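PDB 1ZBS: uncharacterized protein from Porphyromonas gingivalis, which is of unknown function but is probably an ATP-dependent N-acetylglucosamine kinase of the ASKHA superfamily. Local coordinates for residues E144-S157 / L215-N227. Sequence-based numbering, arbitrary orientation.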
ATOM      1  N   GLU A 144       7.296   0.906   8.856  1.00 20.24           N
ATOM      2  CA  GLU A 144       7.422   2.340   9.153  1.00 20.61           C
ATOM      3  C   GLU A 144       8.864   2.877   8.997  1.00 18.59           C
ATOM      4  O   GLU A 144       9.833   2.180   9.280  1.00 17.65           O
ATOM      5  CB  GLU A 144       6.895   2.629  10.564  1.00 20.99           C
ATOM      6  CG  GLU A 144       5.383   2.462  10.710  1.00 22.02           C
ATOM      7  CD  GLU A 144       4.958   1.015  10.911  1.00 23.54           C
ATOM      8  OE1 GLU A 144       3.737   0.763  10.960  1.00 25.30           O
ATOM      9  OE2 GLU A 144       5.835   0.132  11.033  1.00 17.69           O
ATOM     10  N   GLY A 145       8.999   4.110   8.526  1.00 18.46           N
ATOM     11  CA  GLY A 145      10.322   4.693   8.366  1.00 18.21           C
ATOM     12  C   GLY A 145      11.210   4.073   7.300  1.00 18.00           C
ATOM     13  O   GLY A 145      12.346   4.502   7.122  1.00 18.71           O
ATOM     14  N   SER A 146      10.700   3.065   6.601  1.00 18.14           N
ATOM     15  CA  SER A 146      11.442   2.402   5.536  1.00 19.43           C
ATOM     16  C   SER A 146      11.397   3.274   4.283  1.00 20.50           C
ATOM     17  O   SER A 146      10.509   4.109   4.142  1.00 21.07           O
ATOM     18  CB  SER A 146      10.794   1.061   5.199  1.00 19.48           C
ATOM     19  OG  SER A 146       9.534   1.302   4.596  1.00 17.72           O
ATOM     20  N   GLY A 147      12.338   3.052   3.371  1.00 20.33           N
ATOM     21  CA  GLY A 147      12.385   3.825   2.146  1.00 21.63           C
ATOM     22  C   GLY A 147      11.184   3.627   1.241  1.00 22.27           C
ATOM     23  O   GLY A 147      10.841   4.518   0.468  1.00 22.71           O
ATOM     24  N   ALA A 148      10.547   2.464   1.306  1.00 22.21           N
ATOM     25  CA  ALA A 148       9.373   2.246   0.475  1.00 22.66           C
ATOM     26  C   ALA A 148       8.230   3.071   1.050  1.00 21.45           C
ATOM     27  O   ALA A 148       7.459   3.675   0.308  1.00 20.00           O
ATOM     28  CB  ALA A 148       8.994   0.770   0.443  1.00 19.92           C
ATOM     29  N   VAL A 149       8.125   3.114   2.372  1.00 19.21           N
ATOM     30  CA  VAL A 149       7.050   3.878   2.966  1.00 19.25           C
ATOM     31  C   VAL A 149       7.274   5.373   2.818  1.00 20.10           C
ATOM     32  O   VAL A 149       6.342   6.106   2.496  1.00 19.55           O
ATOM     33  CB  VAL A 149       6.842   3.495   4.428  1.00 19.08           C
ATOM     34  CG1 VAL A 149       5.813   4.421   5.071  1.00 16.24           C
ATOM     35  CG2 VAL A 149       6.350   2.059   4.496  1.00 14.79           C
ATOM     36  N   LEU A 150       8.503   5.833   3.036  1.00 22.20           N
ATOM     37  CA  LEU A 150       8.809   7.252   2.866  1.00 23.78           C
ATOM     38  C   LEU A 150       8.410   7.623   1.445  1.00 23.26           C
ATOM     39  O   LEU A 150       7.800   8.661   1.205  1.00 24.53           O
ATOM     40  CB  LEU A 150      10.306   7.505   3.042  1.00 23.18           C
ATOM     41  CG  LEU A 150      10.887   7.283   4.443  1.00 25.59           C
ATOM     42  CD1 LEU A 150      12.395   7.596   4.420  1.00 21.47           C
ATOM     43  CD2 LEU A 150      10.164   8.170   5.444  1.00 18.68           C
ATOM     44  N   GLY A 151       8.756   6.750   0.507  1.00 22.95           N
ATOM     45  CA  GLY A 151       8.422   6.984  -0.885  1.00 21.41           C
ATOM     46  C   GLY A 151       6.932   7.104  -1.181  1.00 19.86           C
ATOM     47  O   GLY A 151       6.517   8.050  -1.850  1.00 17.23           O
ATOM     48  N   ARG A 152       6.111   6.169  -0.710  1.00 21.19           N
ATOM     49  CA  ARG A 152       4.690   6.292  -1.016  1.00 24.79           C
ATOM     50  C   ARG A 152       4.059   7.482  -0.298  1.00 25.37           C
ATOM     51  O   ARG A 152       3.185   8.156  -0.854  1.00 24.91           O
ATOM     52  CB  ARG A 152       3.911   5.013  -0.697  1.00 25.77           C
ATOM     53  CG  ARG A 152       3.735   4.693   0.766  1.00 28.33           C
ATOM     54  CD  ARG A 152       2.562   3.732   0.942  1.00 27.53           C
ATOM     55  NE  ARG A 152       2.743   2.889   2.113  1.00 27.29           N
ATOM     56  CZ  ARG A 152       2.320   3.188   3.332  1.00 26.17           C
ATOM     57  NH1 ARG A 152       1.671   4.320   3.555  1.00 26.60           N
ATOM     58  NH2 ARG A 152       2.560   2.350   4.331  1.00 28.06           N
ATOM     59  N   LEU A 153       4.500   7.752   0.926  1.00 23.60           N
ATOM     60  CA  LEU A 153       3.970   8.894   1.658  1.00 25.36           C
ATOM     61  C   LEU A 153       4.326  10.152   0.865  1.00 24.65           C
ATOM     62  O   LEU A 153       3.468  10.981   0.551  1.00 24.45           O
ATOM     63  CB  LEU A 153       4.573   8.973   3.075  1.00 23.60           C
ATOM     64  CG  LEU A 153       4.163   7.888   4.076  1.00 24.01           C
ATOM     65  CD1 LEU A 153       4.908   8.092   5.395  1.00 23.43           C
ATOM     66  CD2 LEU A 153       2.645   7.934   4.324  1.00 24.56           C
ATOM     67  N   PHE A 154       5.600  10.273   0.516  1.00 26.10           N
ATOM     68  CA  PHE A 154       6.072  11.429  -0.229  1.00 25.63           C
ATOM     69  C   PHE A 154       5.361  11.685  -1.567  1.00 24.27           C
ATOM     70  O   PHE A 154       4.814  12.768  -1.772  1.00 24.44           O
ATOM     71  CB  PHE A 154       7.574  11.309  -0.459  1.00 24.09           C
ATOM     72  CG  PHE A 154       8.154  12.464  -1.210  1.00 26.13           C
ATOM     73  CD1 PHE A 154       8.257  13.715  -0.619  1.00 26.55           C
ATOM     74  CD2 PHE A 154       8.587  12.302  -2.517  1.00 26.70           C
ATOM     75  CE1 PHE A 154       8.785  14.785  -1.326  1.00 29.61           C
ATOM     76  CE2 PHE A 154       9.113  13.366  -3.230  1.00 29.41           C
ATOM     77  CZ  PHE A 154       9.214  14.608  -2.634  1.00 29.19           C
ATOM     78  N   ILE A 155       5.356  10.712  -2.477  1.00 24.94           N
ATOM     79  CA  ILE A 155       4.711  10.951  -3.760  1.00 27.97           C
ATOM     80  C   ILE A 155       3.200  11.178  -3.597  1.00 27.56           C
ATOM     81  O   ILE A 155       2.585  11.923  -4.365  1.00 26.47           O
ATOM     82  CB  ILE A 155       5.022   9.814  -4.800  1.00 30.59           C
ATOM     83  CG1 ILE A 155       4.148   8.603  -4.567  1.00 31.90           C
ATOM     84  CG2 ILE A 155       6.488   9.406  -4.723  1.00 30.47           C
ATOM     85  CD1 ILE A 155       2.922   8.625  -5.447  1.00 36.73           C
ATOM     86  N   GLY A 156       2.607  10.570  -2.574  1.00 28.97           N
ATOM     87  CA  GLY A 156       1.183  10.754  -2.342  1.00 29.99           C
ATOM     88  C   GLY A 156       0.879  12.220  -2.077  1.00 31.09           C
ATOM     89  O   GLY A 156       0.092  12.847  -2.790  1.00 28.76           O
ATOM     90  N   SER A 157       1.516  12.777  -1.055  1.00 30.15           N
ATOM     91  CA  SER A 157       1.298  14.175  -0.715  1.00 31.61           C
ATOM     92  C   SER A 157       1.765  15.094  -1.840  1.00 30.73           C
ATOM     93  O   SER A 157       1.161  16.131  -2.108  1.00 30.39           O
ATOM     94  CB  SER A 157       2.049  14.520   0.564  1.00 32.36           C
ATOM     95  OG  SER A 157       3.420  14.250   0.385  1.00 38.32           O
ATOM     96  N   LEU A 215       7.671  14.978   7.245  1.00 33.66           N
ATOM     97  CA  LEU A 215       7.190  13.714   6.698  1.00 31.46           C
ATOM     98  C   LEU A 215       8.137  12.581   7.115  1.00 31.23           C
ATOM     99  O   LEU A 215       7.694  11.529   7.579  1.00 31.06           O
ATOM    100  CB  LEU A 215       7.082  13.791   5.170  1.00 31.15           C
ATOM    101  CG  LEU A 215       6.654  12.514   4.427  1.00 31.43           C
ATOM    102  CD1 LEU A 215       5.936  12.882   3.115  1.00 32.36           C
ATOM    103  CD2 LEU A 215       7.880  11.653   4.144  1.00 26.67           C
ATOM    104  N   VAL A 216       9.439  12.802   6.961  1.00 30.85           N
ATOM    105  CA  VAL A 216      10.429  11.793   7.332  1.00 31.13           C
ATOM    106  C   VAL A 216      10.461  11.586   8.841  1.00 31.20           C
ATOM    107  O   VAL A 216      10.587  10.462   9.328  1.00 27.36           O
ATOM    108  CB  VAL A 216      11.829  12.196   6.837  1.00 29.87           C
ATOM    109  CG1 VAL A 216      12.870  11.205   7.339  1.00 28.50           C
ATOM    110  CG2 VAL A 216      11.831  12.225   5.307  1.00 28.36           C
ATOM    111  N   GLN A 217      10.328  12.694   9.563  1.00 32.76           N
ATOM    112  CA  GLN A 217      10.328  12.707  11.015  1.00 33.22           C
ATOM    113  C   GLN A 217       9.155  11.917  11.605  1.00 32.80           C
ATOM    114  O   GLN A 217       9.337  11.111  12.521  1.00 31.50           O
ATOM    115  CB  GLN A 217      10.282  14.160  11.491  1.00 37.58           C
ATOM    116  CG  GLN A 217       9.975  14.376  12.964  1.00 42.18           C
ATOM    117  CD  GLN A 217       9.832  15.858  13.304  1.00 45.06           C
ATOM    118  OE1 GLN A 217      10.825  16.581  13.449  1.00 44.12           O
ATOM    119  NE2 GLN A 217       8.590  16.318  13.410  1.00 46.24           N
ATOM    120  N   ASN A 218       7.956  12.141  11.079  1.00 31.55           N
ATOM    121  CA  ASN A 218       6.783  11.450  11.582  1.00 30.61           C
ATOM    122  C   ASN A 218       6.834   9.959  11.304  1.00 29.56           C
ATOM    123  O   ASN A 218       6.340   9.151  12.093  1.00 26.29           O
ATOM    124  CB  ASN A 218       5.514  12.044  10.977  1.00 33.88           C
ATOM    125  CG  ASN A 218       5.339  13.498  11.337  1.00 38.81           C
ATOM    126  OD1 ASN A 218       5.819  13.949  12.380  1.00 38.45           O
ATOM    127  ND2 ASN A 218       4.643  14.243  10.486  1.00 41.00           N
ATOM    128  N   SER A 219       7.443   9.587  10.187  1.00 27.75           N
ATOM    129  CA  SER A 219       7.537   8.184   9.854  1.00 26.74           C
ATOM    130  C   SER A 219       8.520   7.479  10.785  1.00 25.05           C
ATOM    131  O   SER A 219       8.256   6.366  11.243  1.00 23.55           O
ATOM    132  CB  SER A 219       7.968   8.006   8.402  1.00 27.34           C
ATOM    133  OG  SER A 219       7.737   6.664   8.002  1.00 31.42           O
ATOM    134  N   PHE A 220       9.649   8.127  11.065  1.00 24.63           N
ATOM    135  CA  PHE A 220      10.643   7.548  11.964  1.00 24.07           C
ATOM    136  C   PHE A 220      10.046   7.431  13.364  1.00 23.96           C
ATOM    137  O   PHE A 220      10.270   6.444  14.063  1.00 22.72           O
ATOM    138  CB  PHE A 220      11.913   8.411  12.031  1.00 23.67           C
ATOM    139  CG  PHE A 220      12.807   8.294  10.819  1.00 26.47           C
ATOM    140  CD1 PHE A 220      12.532   7.380   9.802  1.00 25.92           C
ATOM    141  CD2 PHE A 220      13.942   9.095  10.708  1.00 26.66           C
ATOM    142  CE1 PHE A 220      13.369   7.276   8.690  1.00 27.25           C
ATOM    143  CE2 PHE A 220      14.781   9.000   9.605  1.00 28.24           C
ATOM    144  CZ  PHE A 220      14.496   8.081   8.591  1.00 28.83           C
ATOM    145  N   ASP A 221       9.283   8.441  13.775  1.00 23.45           N
ATOM    146  CA  ASP A 221       8.672   8.424  15.098  1.00 25.65           C
ATOM    147  C   ASP A 221       7.701   7.241  15.162  1.00 26.05           C
ATOM    148  O   ASP A 221       7.676   6.498  16.146  1.00 25.05           O
ATOM    149  CB  ASP A 221       7.927   9.742  15.364  1.00 27.99           C
ATOM    150  CG  ASP A 221       7.452   9.863  16.804  1.00 31.66           C
ATOM    151  OD1 ASP A 221       8.309   9.889  17.718  1.00 34.56           O
ATOM    152  OD2 ASP A 221       6.223   9.927  17.025  1.00 33.95           O
ATOM    153  N   ASP A 222       6.924   7.082  14.093  1.00 24.31           N
ATOM    154  CA  ASP A 222       5.956   6.006  13.957  1.00 26.27           C
ATOM    155  C   ASP A 222       6.636   4.655  14.075  1.00 25.15           C
ATOM    156  O   ASP A 222       6.093   3.721  14.667  1.00 23.28           O
ATOM    157  CB  ASP A 222       5.275   6.069  12.588  1.00 30.48           C
ATOM    158  CG  ASP A 222       3.836   6.488  12.673  1.00 35.49           C
ATOM    159  OD1 ASP A 222       3.552   7.689  12.459  1.00 37.30           O
ATOM    160  OD2 ASP A 222       2.985   5.612  12.961  1.00 40.44           O
ATOM    161  N   PHE A 223       7.814   4.543  13.469  1.00 23.95           N
ATOM    162  CA  PHE A 223       8.551   3.293  13.532  1.00 23.19           C
ATOM    163  C   PHE A 223       8.897   2.965  14.980  1.00 23.03           C
ATOM    164  O   PHE A 223       8.699   1.831  15.426  1.00 24.69           O
ATOM    165  CB  PHE A 223       9.828   3.355  12.690  1.00 19.36           C
ATOM    166  CG  PHE A 223      10.765   2.203  12.941  1.00 18.98           C
ATOM    167  CD1 PHE A 223      11.805   2.329  13.857  1.00 16.73           C
ATOM    168  CD2 PHE A 223      10.583   0.982  12.299  1.00 15.78           C
ATOM    169  CE1 PHE A 223      12.642   1.248  14.139  1.00 20.22           C
ATOM    170  CE2 PHE A 223      11.412  -0.109  12.571  1.00 19.82           C
ATOM    171  CZ  PHE A 223      12.449   0.024  13.493  1.00 19.11           C
ATOM    172  N   LEU A 224       9.395   3.948  15.722  1.00 23.04           N
ATOM    173  CA  LEU A 224       9.754   3.706  17.118  1.00 25.63           C
ATOM    174  C   LEU A 224       8.538   3.285  17.928  1.00 26.06           C
ATOM    175  O   LEU A 224       8.558   2.269  18.632  1.00 24.31           O
ATOM    176  CB  LEU A 224      10.367   4.964  17.737  1.00 25.11           C
ATOM    177  CG  LEU A 224      11.713   5.346  17.128  1.00 25.24           C
ATOM    178  CD1 LEU A 224      12.176   6.687  17.682  1.00 24.97           C
ATOM    179  CD2 LEU A 224      12.723   4.250  17.434  1.00 26.80           C
ATOM    180  N   VAL A 225       7.476   4.071  17.811  1.00 25.80           N
ATOM    181  CA  VAL A 225       6.244   3.801  18.527  1.00 27.55           C
ATOM    182  C   VAL A 225       5.724   2.372  18.340  1.00 28.86           C
ATOM    183  O   VAL A 225       5.564   1.633  19.310  1.00 28.17           O
ATOM    184  CB  VAL A 225       5.134   4.785  18.096  1.00 28.21           C
ATOM    185  CG1 VAL A 225       3.830   4.450  18.817  1.00 28.47           C
ATOM    186  CG2 VAL A 225       5.555   6.223  18.419  1.00 29.63           C
ATOM    187  N   ARG A 226       5.479   1.984  17.093  1.00 28.67           N
ATOM    188  CA  ARG A 226       4.933   0.663  16.789  1.00 28.15           C
ATOM    189  C   ARG A 226       5.939  -0.470  16.649  1.00 27.30           C
ATOM    190  O   ARG A 226       5.551  -1.614  16.400  1.00 27.18           O
ATOM    191  CB  ARG A 226       4.123   0.746  15.505  1.00 29.79           C
ATOM    192  CG  ARG A 226       3.210   1.948  15.466  1.00 33.67           C
ATOM    193  CD  ARG A 226       3.052   2.437  14.045  1.00 36.52           C
ATOM    194  NE  ARG A 226       2.208   1.567  13.241  1.00 39.41           N
ATOM    195  CZ  ARG A 226       0.914   1.790  13.017  1.00 40.84           C
ATOM    196  NH1 ARG A 226       0.322   2.854  13.544  1.00 40.65           N
ATOM    197  NH2 ARG A 226       0.218   0.967  12.242  1.00 39.89           N
ATOM    198  N   ASN A 227       7.225  -0.176  16.805  1.00 25.95           N
ATOM    199  CA  ASN A 227       8.227  -1.227  16.641  1.00 27.31           C
ATOM    200  C   ASN A 227       9.252  -1.350  17.767  1.00 28.50           C
ATOM    201  O   ASN A 227       9.808  -2.429  17.978  1.00 32.08           O
ATOM    202  CB  ASN A 227       8.961  -1.037  15.297  1.00 25.19           C
ATOM    203  CG  ASN A 227       8.026  -1.132  14.095  1.00 24.83           C
ATOM    204  OD1 ASN A 227       7.641  -2.224  13.682  1.00 24.02           O
ATOM    205  ND2 ASN A 227       7.652   0.015  13.533  1.00 24.33           N
TER
HETATM  206  O   HOH W   1       1.888  -1.001  11.343  1.00 38.58           O
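Glu-144 and Gly-145 lie against Phe-223 and Phe-220 just before helix 147-157, which crosses helix 215-227 at 139°, closer to antiparallel than perpendicular, with axes 10.3 Å apart. The side chain of Glu-144, bent at chi2 (82°), crosses Arg-226 at about a right angle, and its two oxygens take different partners. OE1 forms a salt bridge with Arg-226 NE at 2.9 Å, although the hydrogen bond within it is weak; a water bridges the same oxygen to Arg-226 NH2. OE2 receives a nearly straight bond from Asn-227 ND2 (3.1 Å), arriving from above the carboxylate plane, and also pairs with Lys-160 of the second subunit. Ser-219 OG, placed anti to its own backbone N (chi1 -166°), accepts from Gly-145 N at 2.9 Å. Gly-145 CA lies in plane at the Phe-220 ring edge. Beyond this polar end the helices interlock knobs-into-holes: Leu-150 sits among Leu-215, Val-216, Ser-219 and Phe-220, while Leu-215 sits among Leu-150, Leu-153, Phe-154 and Ser-157. The contact thus joins helices 147-159 and 210-229 beside a mixed sheet of ASKHA strand order 3-2-1-4-5, whose strand 120-125 touches Phe-223; helix 200-204 packs against Phe-154 and Val-216, helix 249-258 against Phe-220.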